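Local coordinates for Non-structural protein 2 (Human rotavirus C, PDB 2GU0), which probably takes part in viral genome replication and packaging, binding single-stranded RNA, hydrolysing nucleoside triphosphates and helping NSP5 build viroplasms, at residues 183-188 / 222-227. Residues are numbered along the deposited sequence; the frame is centred on the assembly and turned at random.
Sequences EYKITI and HWRLVL
Arg224 reaches across to the neighbouring strand and forms a salt bridge with Glu183. Arg224 NH1 lies 2.7 Å from Glu183 OE1. The oxygen sits in the guanidinium plane, but the nitrogen meets it from above the carboxylate plane. The two flat groups are turned 56° against each other. The arginine starts out with CG anti to its backbone N and bends at chi3 (-68°), which swings the guanidinium over toward the other strand. Arg224 NH2 comes to 3.9 Å from Lys185 NZ. Glu147 and Glu153 both form salt bridges with Lys185 NZ and hold it in place. Amine and guanidinium side by side are consistent with a site for the negatively charged nucleotide. His222 stands on the same face, with His222 CD2 4.2 Å from Lys185 CD.

The strands are antiparallel neighbours in the sheet of the HIT-like C-terminal domain. His222 is the predicted catalytic residue for NTPase and RTPase activity, and Lys185 and Arg224 are predicted ATP ligands. Ile186 and Trp223 pair through two backbone hydrogen bonds, with Trp223 N to Ile186 O at 2.8 Å.

On the opposite face the side-chain contacts between the strands are apolar. Ile186 crosses Trp223 at about a right angle, Ile186 CG2 lying 3.8 Å from Trp223 CE3. Ile188 CG2 meets the indole at its edge, near CZ3. Ile186 CD1 also touches Leu225 CG, while Leu225 CD1 packs against Tyr184 CB. Phe261 meets the Trp223 ring edge-to-face.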
ATOM      1  N   GLU A 183      33.477 -14.482  -5.572  1.00 43.87           N
ATOM      2  CA  GLU A 183      34.187 -15.615  -5.001  1.00 42.36           C
ATOM      3  C   GLU A 183      33.282 -16.736  -4.513  1.00 40.77           C
ATOM      4  O   GLU A 183      32.086 -16.550  -4.348  1.00 41.89           O
ATOM      5  CB  GLU A 183      35.028 -15.154  -3.812  1.00 43.49           C
ATOM      6  CG  GLU A 183      35.863 -13.922  -4.056  1.00 45.84           C
ATOM      7  CD  GLU A 183      36.592 -13.477  -2.806  1.00 46.98           C
ATOM      8  OE1 GLU A 183      35.911 -13.085  -1.845  1.00 49.93           O
ATOM      9  OE2 GLU A 183      37.839 -13.521  -2.768  1.00 47.32           O
ATOM     10  N   TYR A 184      33.883 -17.900  -4.290  1.00 39.04           N
ATOM     11  CA  TYR A 184      33.197 -19.067  -3.748  1.00 36.82           C
ATOM     12  C   TYR A 184      34.176 -19.667  -2.754  1.00 36.29           C
ATOM     13  O   TYR A 184      35.367 -19.345  -2.780  1.00 36.82           O
ATOM     14  CB  TYR A 184      32.892 -20.108  -4.825  1.00 35.79           C
ATOM     15  CG  TYR A 184      31.994 -19.615  -5.921  1.00 34.85           C
ATOM     16  CD1 TYR A 184      32.493 -18.789  -6.922  1.00 36.92           C
ATOM     17  CD2 TYR A 184      30.651 -19.980  -5.972  1.00 31.52           C
ATOM     18  CE1 TYR A 184      31.681 -18.339  -7.954  1.00 36.32           C
ATOM     19  CE2 TYR A 184      29.831 -19.539  -6.998  1.00 31.69           C
ATOM     20  CZ  TYR A 184      30.357 -18.717  -7.986  1.00 33.53           C
ATOM     21  OH  TYR A 184      29.587 -18.265  -9.022  1.00 33.68           O
ATOM     22  N   LYS A 185      33.691 -20.535  -1.876  1.00 35.10           N
ATOM     23  CA  LYS A 185      34.576 -21.157  -0.902  1.00 33.43           C
ATOM     24  C   LYS A 185      34.424 -22.678  -0.858  1.00 33.65           C
ATOM     25  O   LYS A 185      33.312 -23.207  -0.815  1.00 35.34           O
ATOM     26  CB  LYS A 185      34.333 -20.574   0.492  1.00 31.22           C
ATOM     27  CG  LYS A 185      35.354 -21.041   1.521  1.00 30.40           C
ATOM     28  CD  LYS A 185      35.100 -20.491   2.923  1.00 28.50           C
ATOM     29  CE  LYS A 185      35.397 -19.011   3.022  1.00 26.68           C
ATOM     30  NZ  LYS A 185      35.272 -18.535   4.422  1.00 26.85           N
ATOM     31  N   ILE A 186      35.560 -23.370  -0.875  1.00 32.73           N
ATOM     32  CA  ILE A 186      35.607 -24.827  -0.815  1.00 30.43           C
ATOM     33  C   ILE A 186      36.014 -25.219   0.598  1.00 29.64           C
ATOM     34  O   ILE A 186      37.031 -24.763   1.094  1.00 30.10           O
ATOM     35  CB  ILE A 186      36.683 -25.369  -1.750  1.00 31.40           C
ATOM     36  CG1 ILE A 186      36.488 -24.817  -3.157  1.00 31.36           C
ATOM     37  CG2 ILE A 186      36.650 -26.873  -1.757  1.00 31.55           C
ATOM     38  CD1 ILE A 186      37.622 -25.188  -4.079  1.00 30.03           C
ATOM     39  N   THR A 187      35.235 -26.058   1.257  1.00 29.08           N
ATOM     40  CA  THR A 187      35.595 -26.477   2.610  1.00 28.70           C
ATOM     41  C   THR A 187      35.383 -27.967   2.695  1.00 29.17           C
ATOM     42  O   THR A 187      34.452 -28.472   2.092  1.00 31.39           O
ATOM     43  CB  THR A 187      34.708 -25.791   3.685  1.00 27.58           C
ATOM     44  OG1 THR A 187      33.344 -26.185   3.508  1.00 25.40           O
ATOM     45  CG2 THR A 187      34.794 -24.293   3.572  1.00 25.14           C
ATOM     46  N   ILE A 188      36.243 -28.680   3.416  1.00 31.37           N
ATOM     47  CA  ILE A 188      36.073 -30.131   3.562  1.00 32.90           C
ATOM     48  C   ILE A 188      34.991 -30.396   4.606  1.00 34.34           C
ATOM     49  O   ILE A 188      34.831 -29.625   5.557  1.00 35.33           O
ATOM     50  CB  ILE A 188      37.380 -30.830   4.006  1.00 32.85           C
ATOM     51  CG1 ILE A 188      37.956 -30.131   5.242  1.00 33.37           C
ATOM     52  CG2 ILE A 188      38.370 -30.856   2.860  1.00 32.47           C
ATOM     53  CD1 ILE A 188      39.338 -30.611   5.641  1.00 33.90           C
ATOM     54  N   HIS A 222      41.071 -24.782   3.879  1.00 44.74           N
ATOM     55  CA  HIS A 222      39.844 -24.382   3.207  1.00 42.37           C
ATOM     56  C   HIS A 222      40.327 -23.553   2.023  1.00 40.59           C
ATOM     57  O   HIS A 222      41.431 -23.012   2.050  1.00 40.36           O
ATOM     58  CB  HIS A 222      38.893 -23.605   4.144  1.00 41.88           C
ATOM     59  CG  HIS A 222      39.258 -22.170   4.366  1.00 41.96           C
ATOM     60  ND1 HIS A 222      39.735 -21.704   5.572  1.00 41.17           N
ATOM     61  CD2 HIS A 222      39.159 -21.087   3.557  1.00 42.32           C
ATOM     62  CE1 HIS A 222      39.910 -20.395   5.498  1.00 42.11           C
ATOM     63  NE2 HIS A 222      39.566 -19.995   4.286  1.00 41.37           N
ATOM     64  N   TRP A 223      39.521 -23.459   0.977  1.00 39.38           N
ATOM     65  CA  TRP A 223      39.962 -22.760  -0.223  1.00 37.23           C
ATOM     66  C   TRP A 223      39.010 -21.738  -0.817  1.00 36.54           C
ATOM     67  O   TRP A 223      37.793 -21.828  -0.675  1.00 36.07           O
ATOM     68  CB  TRP A 223      40.324 -23.807  -1.278  1.00 35.94           C
ATOM     69  CG  TRP A 223      41.263 -24.827  -0.740  1.00 35.22           C
ATOM     70  CD1 TRP A 223      42.618 -24.785  -0.780  1.00 35.89           C
ATOM     71  CD2 TRP A 223      40.921 -25.978   0.034  1.00 35.12           C
ATOM     72  NE1 TRP A 223      43.149 -25.833  -0.074  1.00 35.41           N
ATOM     73  CE2 TRP A 223      42.127 -26.583   0.438  1.00 35.54           C
ATOM     74  CE3 TRP A 223      39.709 -26.553   0.434  1.00 37.46           C
ATOM     75  CZ2 TRP A 223      42.165 -27.738   1.227  1.00 37.70           C
ATOM     76  CZ3 TRP A 223      39.741 -27.705   1.222  1.00 39.79           C
ATOM     77  CH2 TRP A 223      40.967 -28.285   1.612  1.00 38.54           C
ATOM     78  N   ARG A 224      39.584 -20.759  -1.501  1.00 36.36           N
ATOM     79  CA  ARG A 224      38.790 -19.720  -2.128  1.00 36.94           C
ATOM     80  C   ARG A 224      38.954 -19.735  -3.653  1.00 35.47           C
ATOM     81  O   ARG A 224      40.066 -19.697  -4.169  1.00 35.55           O
ATOM     82  CB  ARG A 224      39.185 -18.349  -1.551  1.00 37.04           C
ATOM     83  CG  ARG A 224      38.212 -17.226  -1.904  1.00 40.29           C
ATOM     84  CD  ARG A 224      38.453 -15.967  -1.081  1.00 39.68           C
ATOM     85  NE  ARG A 224      38.112 -16.166   0.324  1.00 42.40           N
ATOM     86  CZ  ARG A 224      37.203 -15.454   0.992  1.00 42.86           C
ATOM     87  NH1 ARG A 224      36.523 -14.483   0.384  1.00 37.71           N
ATOM     88  NH2 ARG A 224      36.985 -15.706   2.282  1.00 42.85           N
ATOM     89  N   LEU A 225      37.835 -19.830  -4.363  1.00 34.91           N
ATOM     90  CA  LEU A 225      37.836 -19.806  -5.822  1.00 34.82           C
ATOM     91  C   LEU A 225      37.832 -18.328  -6.190  1.00 34.59           C
ATOM     92  O   LEU A 225      36.861 -17.626  -5.905  1.00 34.80           O
ATOM     93  CB  LEU A 225      36.578 -20.482  -6.383  1.00 33.01           C
ATOM     94  CG  LEU A 225      36.555 -22.009  -6.290  1.00 31.85           C
ATOM     95  CD1 LEU A 225      35.192 -22.528  -6.659  1.00 32.25           C
ATOM     96  CD2 LEU A 225      37.606 -22.590  -7.213  1.00 32.03           C
ATOM     97  N   VAL A 226      38.917 -17.855  -6.800  1.00 32.81           N
ATOM     98  CA  VAL A 226      39.022 -16.452  -7.171  1.00 32.57           C
ATOM     99  C   VAL A 226      39.193 -16.283  -8.668  1.00 32.62           C
ATOM    100  O   VAL A 226      39.595 -17.217  -9.358  1.00 32.98           O
ATOM    101  CB  VAL A 226      40.201 -15.780  -6.443  1.00 33.90           C
ATOM    102  CG1 VAL A 226      39.995 -15.883  -4.946  1.00 33.72           C
ATOM    103  CG2 VAL A 226      41.519 -16.444  -6.828  1.00 34.95           C
ATOM    104  N   LEU A 227      38.871 -15.098  -9.176  1.00 32.28           N
ATOM    105  CA  LEU A 227      38.999 -14.831 -10.604  1.00 33.50           C
ATOM    106  C   LEU A 227      40.467 -14.768 -10.997  1.00 36.02           C
ATOM    107  O   LEU A 227      41.285 -14.224 -10.249  1.00 34.51           O
ATOM    108  CB  LEU A 227      38.326 -13.503 -10.975  1.00 31.65           C
ATOM    109  CG  LEU A 227      36.885 -13.448 -11.504  1.00 27.80           C
ATOM    110  CD1 LEU A 227      36.286 -14.830 -11.546  1.00 26.39           C
ATOM    111  CD2 LEU A 227      36.064 -12.514 -10.635  1.00 26.40           C
TER